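Local coordinates for protein computational Design of Enzyme (Synthetic construct, PDB 3TP4) that carries a computationally designed catalytic triad meant to activate a serine nucleophile, at residues F34-T39 and H330-P335; A65-S70 and R99-I104; G76-G81 and T321-D326. All blocks are in the same frame, centred on the assembly; numbering follows the deposited sequence.

Contact 1: residues F34-T39 and H330-P335; sequences FGHHGT and HFVPVP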
loop_
_atom_site.group_PDB
_atom_site.type_symbol
_atom_site.label_atom_id
_atom_site.label_comp_id
_atom_site.label_asym_id
_atom_site.label_seq_id
_atom_site.Cartn_x
_atom_site.Cartn_y
_atom_site.Cartn_z
ATOM N N PHE A 34 3.064 -15.975 -5.517
ATOM C CA PHE A 34 3.007 -15.266 -6.786
ATOM C C PHE A 34 1.676 -14.530 -6.928
ATOM O O PHE A 34 0.610 -15.111 -6.728
ATOM C CB PHE A 34 3.175 -16.215 -7.980
ATOM C CG PHE A 34 2.902 -15.546 -9.295
ATOM C CD1 PHE A 34 3.801 -14.617 -9.805
ATOM C CD2 PHE A 34 1.722 -15.801 -9.993
ATOM C CE1 PHE A 34 3.550 -13.984 -11.014
ATOM C CE2 PHE A 34 1.456 -15.175 -11.204
ATOM C CZ PHE A 34 2.365 -14.276 -11.721
ATOM N N GLY A 35 1.748 -13.254 -7.279
ATOM C CA GLY A 35 0.553 -12.447 -7.478
ATOM C C GLY A 35 0.438 -11.906 -8.891
ATOM O O GLY A 35 1.441 -11.738 -9.596
ATOM N N HIS A 36 -0.795 -11.643 -9.313
ATOM C CA HIS A 36 -1.045 -11.112 -10.644
ATOM C C HIS A 36 -2.186 -10.107 -10.575
ATOM O O HIS A 36 -3.208 -10.357 -9.929
ATOM C CB HIS A 36 -1.388 -12.246 -11.616
ATOM C CG HIS A 36 -1.512 -11.809 -13.045
ATOM N ND1 HIS A 36 -2.464 -12.324 -13.898
ATOM C CD2 HIS A 36 -0.791 -10.924 -13.775
ATOM C CE1 HIS A 36 -2.336 -11.766 -15.089
ATOM N NE2 HIS A 36 -1.328 -10.914 -15.042
ATOM N N HIS A 37 -1.989 -8.973 -11.236
ATOM C CA HIS A 37 -2.942 -7.860 -11.207
ATOM C C HIS A 37 -4.100 -8.089 -12.177
ATOM O O HIS A 37 -3.883 -8.427 -13.350
ATOM C CB HIS A 37 -2.221 -6.555 -11.545
ATOM C CG HIS A 37 -2.888 -5.335 -10.991
ATOM N ND1 HIS A 37 -2.767 -4.953 -9.673
ATOM C CD2 HIS A 37 -3.688 -4.413 -11.578
ATOM C CE1 HIS A 37 -3.464 -3.849 -9.469
ATOM N NE2 HIS A 37 -4.031 -3.498 -10.610
ATOM N N GLY A 38 -5.321 -7.920 -11.677
ATOM C CA GLY A 38 -6.526 -8.096 -12.472
ATOM C C GLY A 38 -6.552 -9.466 -13.116
ATOM O O GLY A 38 -6.851 -9.608 -14.306
ATOM N N THR A 39 -6.241 -10.488 -12.330
ATOM C CA THR A 39 -5.893 -11.772 -12.920
ATOM C C THR A 39 -7.101 -12.494 -13.504
ATOM O O THR A 39 -6.960 -13.253 -14.457
ATOM C CB THR A 39 -5.125 -12.681 -11.939
ATOM O OG1 THR A 39 -4.512 -13.750 -12.669
ATOM C CG2 THR A 39 -6.054 -13.254 -10.874
ATOM N N HIS A 330 1.270 -7.034 -21.755
ATOM C CA HIS A 330 0.880 -8.023 -20.765
ATOM C C HIS A 330 2.125 -8.539 -20.053
ATOM O O HIS A 330 3.232 -8.457 -20.587
ATOM C CB HIS A 330 0.049 -9.153 -21.396
ATOM C CG HIS A 330 0.784 -9.969 -22.416
ATOM N ND1 HIS A 330 0.950 -9.559 -23.724
ATOM C CD2 HIS A 330 1.356 -11.197 -22.331
ATOM C CE1 HIS A 330 1.608 -10.491 -24.395
ATOM N NE2 HIS A 330 1.866 -11.495 -23.575
ATOM N N PHE A 331 1.955 -9.039 -18.835
ATOM C CA PHE A 331 3.117 -9.319 -17.997
ATOM C C PHE A 331 3.297 -10.790 -17.653
ATOM O O PHE A 331 4.403 -11.218 -17.329
ATOM C CB PHE A 331 3.088 -8.436 -16.748
ATOM C CG PHE A 331 3.277 -6.984 -17.060
ATOM C CD1 PHE A 331 2.204 -6.209 -17.479
ATOM C CD2 PHE A 331 4.535 -6.404 -16.990
ATOM C CE1 PHE A 331 2.380 -4.865 -17.787
ATOM C CE2 PHE A 331 4.716 -5.058 -17.302
ATOM C CZ PHE A 331 3.641 -4.291 -17.696
ATOM N N VAL A 332 2.211 -11.552 -17.731
ATOM C CA VAL A 332 2.296 -13.014 -17.666
ATOM C C VAL A 332 2.287 -13.575 -19.090
ATOM O O VAL A 332 1.338 -13.351 -19.832
ATOM C CB VAL A 332 1.126 -13.615 -16.857
ATOM C CG1 VAL A 332 1.058 -15.142 -17.043
ATOM C CG2 VAL A 332 1.241 -13.234 -15.354
ATOM N N PRO A 333 3.347 -14.304 -19.476
ATOM C CA PRO A 333 3.420 -14.878 -20.829
ATOM C C PRO A 333 2.236 -15.787 -21.138
ATOM O O PRO A 333 1.710 -16.445 -20.243
ATOM C CB PRO A 333 4.709 -15.711 -20.798
ATOM C CG PRO A 333 5.513 -15.150 -19.685
ATOM C CD PRO A 333 4.531 -14.635 -18.662
ATOM N N VAL A 334 1.831 -15.817 -22.404
ATOM C CA VAL A 334 0.749 -16.674 -22.862
ATOM C C VAL A 334 1.267 -17.425 -24.084
ATOM O O VAL A 334 2.374 -17.143 -24.550
ATOM C CB VAL A 334 -0.532 -15.860 -23.176
ATOM C CG1 VAL A 334 -1.006 -15.143 -21.925
ATOM C CG2 VAL A 334 -0.281 -14.856 -24.291
ATOM N N PRO A 335 0.511 -18.421 -24.572
ATOM C CA PRO A 335 1.059 -19.189 -25.694
ATOM C C PRO A 335 1.437 -18.240 -26.825
ATOM O O PRO A 335 0.701 -17.300 -27.118
ATOM C CB PRO A 335 -0.105 -20.094 -26.094
ATOM C CG PRO A 335 -0.864 -20.284 -24.823
ATOM C CD PRO A 335 -0.794 -18.945 -24.132
#

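Contact 2: residues A65-S70 and R99-I104; sequences AVFGWS and RKADAI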
loop_
_atom_site.group_PDB
_atom_site.type_symbol
_atom_site.label_atom_id
_atom_site.label_comp_id
_atom_site.label_asym_id
_atom_site.label_seq_id
_atom_site.Cartn_x
_atom_site.Cartn_y
_atom_site.Cartn_z
ATOM N N ALA A 65 -1.474 -17.012 -6.039
ATOM C CA ALA A 65 -1.780 -16.975 -4.606
ATOM C C ALA A 65 -2.245 -15.580 -4.209
ATOM O O ALA A 65 -2.990 -15.418 -3.238
ATOM C CB ALA A 65 -0.553 -17.380 -3.774
ATOM N N VAL A 66 -1.799 -14.571 -4.954
ATOM C CA VAL A 66 -2.212 -13.194 -4.681
ATOM C C VAL A 66 -2.964 -12.608 -5.886
ATOM O O VAL A 66 -2.480 -12.664 -7.011
ATOM C CB VAL A 66 -1.012 -12.307 -4.292
ATOM C CG1 VAL A 66 -1.370 -10.829 -4.448
ATOM C CG2 VAL A 66 -0.546 -12.617 -2.838
ATOM N N PHE A 67 -4.160 -12.080 -5.640
ATOM C CA PHE A 67 -4.966 -11.431 -6.673
ATOM C C PHE A 67 -4.877 -9.930 -6.443
ATOM O O PHE A 67 -5.355 -9.429 -5.420
ATOM C CB PHE A 67 -6.444 -11.850 -6.540
ATOM C CG PHE A 67 -6.742 -13.278 -6.980
ATOM C CD1 PHE A 67 -6.111 -14.358 -6.381
ATOM C CD2 PHE A 67 -7.700 -13.531 -7.955
ATOM C CE1 PHE A 67 -6.407 -15.671 -6.767
ATOM C CE2 PHE A 67 -8.002 -14.843 -8.344
ATOM C CZ PHE A 67 -7.356 -15.906 -7.753
ATOM N N GLY A 68 -4.267 -9.201 -7.373
ATOM C CA GLY A 68 -4.139 -7.760 -7.224
ATOM C C GLY A 68 -5.232 -7.004 -7.975
ATOM O O GLY A 68 -5.729 -7.482 -8.992
ATOM N N TRP A 69 -5.594 -5.825 -7.471
ATOM C CA TRP A 69 -6.638 -4.988 -8.062
ATOM C C TRP A 69 -6.334 -3.509 -7.824
ATOM O O TRP A 69 -5.663 -3.162 -6.856
ATOM C CB TRP A 69 -7.975 -5.259 -7.400
ATOM C CG TRP A 69 -8.322 -6.658 -7.186
ATOM C CD1 TRP A 69 -8.267 -7.341 -6.014
ATOM C CD2 TRP A 69 -8.849 -7.561 -8.157
ATOM N NE1 TRP A 69 -8.713 -8.621 -6.193
ATOM C CE2 TRP A 69 -9.081 -8.782 -7.503
ATOM C CE3 TRP A 69 -9.142 -7.455 -9.522
ATOM C CZ2 TRP A 69 -9.587 -9.903 -8.167
ATOM C CZ3 TRP A 69 -9.647 -8.566 -10.181
ATOM C CH2 TRP A 69 -9.861 -9.772 -9.506
ATOM N N SER A 70 -6.839 -2.639 -8.693
ATOM C CA SER A 70 -6.677 -1.193 -8.495
ATOM C C SER A 70 -8.003 -0.565 -8.078
ATOM O O SER A 70 -9.054 -1.016 -8.515
ATOM C CB SER A 70 -6.193 -0.525 -9.782
ATOM O OG SER A 70 -4.904 -0.988 -10.141
ATOM N N ARG A 99 -14.549 -11.663 -3.665
ATOM C CA ARG A 99 -15.173 -12.846 -3.068
ATOM C C ARG A 99 -14.780 -14.117 -3.831
ATOM O O ARG A 99 -14.465 -15.154 -3.233
ATOM C CB ARG A 99 -16.703 -12.688 -3.051
ATOM C CG ARG A 99 -17.231 -11.850 -1.889
ATOM C CD ARG A 99 -18.656 -11.323 -2.126
ATOM N NE ARG A 99 -19.527 -12.321 -2.744
ATOM C CZ ARG A 99 -20.029 -13.375 -2.107
ATOM N NH1 ARG A 99 -19.757 -13.572 -0.821
ATOM N NH2 ARG A 99 -20.809 -14.234 -2.758
ATOM N N LYS A 100 -14.808 -14.025 -5.156
ATOM C CA LYS A 100 -14.448 -15.144 -6.019
ATOM C C LYS A 100 -12.997 -15.561 -5.796
ATOM O O LYS A 100 -12.673 -16.754 -5.806
ATOM C CB LYS A 100 -14.682 -14.775 -7.483
ATOM C CG LYS A 100 -16.156 -14.886 -7.904
ATOM C CD LYS A 100 -16.432 -14.213 -9.237
ATOM C CE LYS A 100 -17.877 -14.528 -9.726
ATOM N NZ LYS A 100 -18.355 -13.521 -10.723
ATOM N N ALA A 101 -12.131 -14.571 -5.581
ATOM C CA ALA A 101 -10.716 -14.847 -5.390
ATOM C C ALA A 101 -10.530 -15.527 -4.050
ATOM O O ALA A 101 -9.761 -16.480 -3.921
ATOM C CB ALA A 101 -9.908 -13.552 -5.452
ATOM N N ASP A 102 -11.240 -15.029 -3.042
ATOM C CA ASP A 102 -11.191 -15.631 -1.725
ATOM C C ASP A 102 -11.682 -17.075 -1.821
ATOM O O ASP A 102 -11.120 -17.969 -1.193
ATOM C CB ASP A 102 -12.071 -14.853 -0.733
ATOM C CG ASP A 102 -12.126 -15.514 0.634
ATOM O OD1 ASP A 102 -11.123 -15.452 1.377
ATOM O OD2 ASP A 102 -13.174 -16.096 0.973
ATOM N N ALA A 103 -12.732 -17.298 -2.606
ATOM C CA ALA A 103 -13.308 -18.639 -2.722
ATOM C C ALA A 103 -12.336 -19.560 -3.450
ATOM O O ALA A 103 -12.228 -20.748 -3.133
ATOM C CB ALA A 103 -14.641 -18.591 -3.435
ATOM N N ILE A 104 -11.625 -18.999 -4.422
ATOM C CA ILE A 104 -10.578 -19.743 -5.112
ATOM C C ILE A 104 -9.445 -20.124 -4.153
ATOM O O ILE A 104 -8.803 -21.154 -4.324
ATOM C CB ILE A 104 -10.032 -18.963 -6.327
ATOM C CG1 ILE A 104 -11.061 -19.000 -7.461
ATOM C CG2 ILE A 104 -8.726 -19.572 -6.814
ATOM C CD1 ILE A 104 -10.700 -18.167 -8.646
#

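Contact 3: residues G76-G81 and T321-D326; sequences GNQRPG and TGENAD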
loop_
_atom_site.group_PDB
_atom_site.type_symbol
_atom_site.label_atom_id
_atom_site.label_comp_id
_atom_site.label_asym_id
_atom_site.label_seq_id
_atom_site.Cartn_x
_atom_site.Cartn_y
_atom_site.Cartn_z
ATOM N N GLY A 76 -14.581 2.905 -12.787
ATOM C CA GLY A 76 -14.965 2.292 -14.042
ATOM C C GLY A 76 -13.866 2.417 -15.079
ATOM O O GLY A 76 -14.118 2.282 -16.276
ATOM N N ASN A 77 -12.641 2.677 -14.619
ATOM C CA ASN A 77 -11.499 2.844 -15.517
ATOM C C ASN A 77 -10.665 1.563 -15.648
ATOM O O ASN A 77 -9.566 1.571 -16.211
ATOM C CB ASN A 77 -10.607 4.001 -15.056
ATOM C CG ASN A 77 -11.350 5.325 -14.983
ATOM O OD1 ASN A 77 -12.432 5.474 -15.546
ATOM N ND2 ASN A 77 -10.763 6.297 -14.291
ATOM N N GLN A 78 -11.200 0.466 -15.125
ATOM C CA GLN A 78 -10.511 -0.813 -15.155
ATOM C C GLN A 78 -11.549 -1.892 -14.900
ATOM O O GLN A 78 -12.382 -1.763 -14.003
ATOM C CB GLN A 78 -9.406 -0.848 -14.093
ATOM C CG GLN A 78 -8.142 -1.574 -14.517
ATOM C CD GLN A 78 -6.925 -1.148 -13.700
ATOM O OE1 GLN A 78 -6.234 -1.979 -13.095
ATOM N NE2 GLN A 78 -6.654 0.154 -13.687
ATOM N N ARG A 79 -11.532 -2.941 -15.715
ATOM C CA ARG A 79 -12.472 -4.036 -15.531
ATOM C C ARG A 79 -12.243 -4.655 -14.155
ATOM O O ARG A 79 -11.123 -4.652 -13.650
ATOM C CB ARG A 79 -12.279 -5.081 -16.631
ATOM C CG ARG A 79 -12.418 -4.526 -18.048
ATOM C CD ARG A 79 -12.214 -5.615 -19.098
ATOM N NE ARG A 79 -10.816 -6.029 -19.204
ATOM C CZ ARG A 79 -9.950 -5.531 -20.083
ATOM N NH1 ARG A 79 -10.335 -4.597 -20.945
ATOM N NH2 ARG A 79 -8.696 -5.965 -20.105
ATOM N N PRO A 80 -13.296 -5.205 -13.543
ATOM C CA PRO A 80 -14.651 -5.389 -14.068
ATOM C C PRO A 80 -15.486 -4.124 -13.930
ATOM O O PRO A 80 -16.710 -4.184 -14.061
ATOM C CB PRO A 80 -15.220 -6.467 -13.152
ATOM C CG PRO A 80 -14.566 -6.182 -11.828
ATOM C CD PRO A 80 -13.166 -5.724 -12.171
ATOM N N GLY A 81 -14.830 -3.002 -13.651
ATOM C CA GLY A 81 -15.513 -1.726 -13.581
ATOM C C GLY A 81 -15.918 -1.230 -14.957
ATOM O O GLY A 81 -15.137 -1.301 -15.915
ATOM N N THR A 321 3.012 -9.374 -10.293
ATOM C CA THR A 321 3.351 -8.785 -11.587
ATOM C C THR A 321 2.102 -8.203 -12.260
ATOM O O THR A 321 0.984 -8.384 -11.775
ATOM C CB THR A 321 4.083 -9.777 -12.527
ATOM O OG1 THR A 321 4.850 -9.051 -13.503
ATOM C CG2 THR A 321 3.084 -10.682 -13.243
ATOM N N GLY A 322 2.301 -7.514 -13.377
ATOM C CA GLY A 322 1.282 -6.622 -13.907
ATOM C C GLY A 322 0.122 -7.237 -14.676
ATOM O O GLY A 322 0.087 -8.438 -14.964
ATOM N N GLU A 323 -0.828 -6.381 -15.038
ATOM C CA GLU A 323 -2.062 -6.815 -15.685
ATOM C C GLU A 323 -1.851 -7.305 -17.126
ATOM O O GLU A 323 -1.051 -6.750 -17.876
ATOM C CB GLU A 323 -3.078 -5.659 -15.663
ATOM C CG GLU A 323 -4.500 -6.057 -16.053
ATOM C CD GLU A 323 -5.518 -4.979 -15.689
ATOM O OE1 GLU A 323 -5.119 -3.799 -15.598
ATOM O OE2 GLU A 323 -6.707 -5.310 -15.481
ATOM N N ASN A 324 -2.581 -8.344 -17.511
ATOM C CA ASN A 324 -2.538 -8.826 -18.888
ATOM C C ASN A 324 -3.606 -8.135 -19.761
ATOM O O ASN A 324 -4.662 -8.697 -20.013
ATOM C CB ASN A 324 -2.716 -10.343 -18.924
ATOM C CG ASN A 324 -1.402 -11.089 -18.739
ATOM O OD1 ASN A 324 -0.453 -10.561 -18.169
ATOM N ND2 ASN A 324 -1.337 -12.309 -19.251
ATOM N N ALA A 325 -3.323 -6.914 -20.203
ATOM C CA ALA A 325 -4.329 -6.112 -20.901
ATOM C C ALA A 325 -4.563 -6.596 -22.327
ATOM O O ALA A 325 -5.692 -6.903 -22.705
ATOM C CB ALA A 325 -3.940 -4.647 -20.895
ATOM N N ASP A 326 -3.495 -6.673 -23.113
ATOM C CA ASP A 326 -3.609 -7.108 -24.502
ATOM C C ASP A 326 -2.276 -7.622 -25.038
ATOM O O ASP A 326 -1.268 -7.600 -24.333
ATOM C CB ASP A 326 -4.126 -5.954 -25.367
ATOM C CG ASP A 326 -3.348 -4.676 -25.149
ATOM O OD1 ASP A 326 -2.100 -4.725 -25.155
ATOM O OD2 ASP A 326 -3.979 -3.619 -24.957
HETATM O O HOH W 1 -8.573 -5.322 -13.151
#

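Contact 1: residues F34-T39 and H330-P335
The imidazole of His-36 takes the methyl CG2 of Val-332 over one face. Val-332 CG2 stands 3.6 Å from the centroid of the His-36 ring, only 19° off the ring normal, a CH-pi contact. It is displaced toward the rim, and Val-332 CG2 is 3.5 Å from His-36 CD2. At the imidazole edge, in plane, His-36 ND1 and Thr-39 OG1 form a hydrogen bond of 2.8 Å. The same methyl meets the phenyl ring of Phe-34 at the edge, with Val-332 CG2 3.9 Å from Phe-34 CZ. One methyl thus serves the face of one ring and the edge of the other. Phe-34 and His-36 lie on strand 32-37, part of the parallel barrel sheet expected of a TIM-barrel family. Val-332 belongs to the loop between strand 318-321 and helix 340-348. This loop packs against the strand on the side that faces helices 55-60 and 340-348. Val-332 CG2 lies anti to its carbonyl carbon, which turns it to the two rings. His-36 NE2 has a weak hydrogen bond to Asn-324 OD1, which also accepts from Val-332 N and so places both partners. Val-56 of helix 55-60 touches the side chains of Phe-34 and His-36.

Contact 2: residues A65-S70 and R99-I104
Strand 66-70, helix 87-104 and strand 107-113 form a beta-alpha-beta unit of the TIM-barrel fold, and this contact packs the last turns of the helix on its first strand. Phe-67 and Ala-101 carry most of it. The methyl CB of Ala-101 sits over one face of the Phe-67 ring. Ala-101 CB lies 3.6 Å from the ring centroid, and the line to it is 22° off the ring normal, a CH-pi contact. The methyl is shifted toward the rim on the CD2 side, where Ala-101 CB comes within 3.3 Å of Phe-67 CD2. This is tight packing. Thr-39 CG2 lies on the opposite face, near the rim, 3.4 Å from Phe-67 CD2. With only a methyl between them, the CA atoms of Phe-67 and Ala-101 are 6.8 Å apart. Phe-67 CG is anti to the carbonyl carbon (chi1 -73°), and this torsion turns the ring toward the helix. One helical turn on, Ile-104 reaches the far end of the ring. Ile-104 CG2 is 4.0 Å from Phe-67 CZ. The two side chains cross at about a right angle. No hydrogen bond joins the segments, and the contact is apolar and buried. Trp-69 points to the same helix from further along the strand. It packs on Tyr-97 and Ile-98 and meets Phe-94 edge-to-face. Within the sheet, Phe-67 shares backbone hydrogen bonds with Val-107 and Thr-109 of strand 107-113, while Val-66 pairs with Phe-34 and His-36 of strand 32-37.

Contact 3: residues G76-G81 and T321-D326
Gln-78 and Glu-323 reach toward each other from two loops, from opposite directions. The deposited Gln-78 OE1 lies 3.3 Å from Glu-323 OE1. The amide may be modelled the wrong way round, so the identity of this Gln-78 atom is uncertain. The amide and carboxylate planes are 49° apart. A water makes a second link. It donates to the backbone carbonyl Arg-79 O at 2.7 Å and to Glu-323 OE2 at 3.0 Å. The guanidinium of Arg-79 stays farther off. Arg-79 NH2 is 4.1 Å from Ala-325 O. The distance from Arg-79 NH2 to Glu-323 OE2 is 5.1 Å. In the next shell, Ser-42 OG is hydrogen-bonded to Glu-323 OE2. Arg-79 NE is held by the carbonyl of Ser-41. Glu-323 CG lies anti to the backbone N (chi1 -168°), and the chain runs on extended, so the carboxylate reaches across to the other loop. A hydrogen bond from Gly-81 N to Gln-78 O and a cis peptide before Pro-80 shape the loop opposite. Both loops follow barrel strands, 66-70 and 318-321. The Gln-78 side chain also touches His-37 of the probable Ser-70, His-37, Glu-320 triad. The contact is polar and partly water-mediated. Glu-323 OE2 is gripped by both the water and Ser-42, while Arg-79 is close enough for a weak long-range attraction at most.

How the contacts relate
Contacts 1 and 2 are buried and apolar, each built on a methyl group over a ring face. Contact 3 lies at the surface and works through a carboxylate, an amide and a water. Contacts 1 and 2 hold neighbouring strands of one sheet, 32-37 and 66-70, and Gly-38 N probably hydrogen-bonds to Gly-68 O between them. Contact 3 ties together the loops that follow strands 66-70 and 318-321. The second of these loops also supplies 330-335 to contact 1. The segments also carry the probable triad: His-37 in 34-39, Ser-70 in 65-70, with Glu-320 just before 321-326.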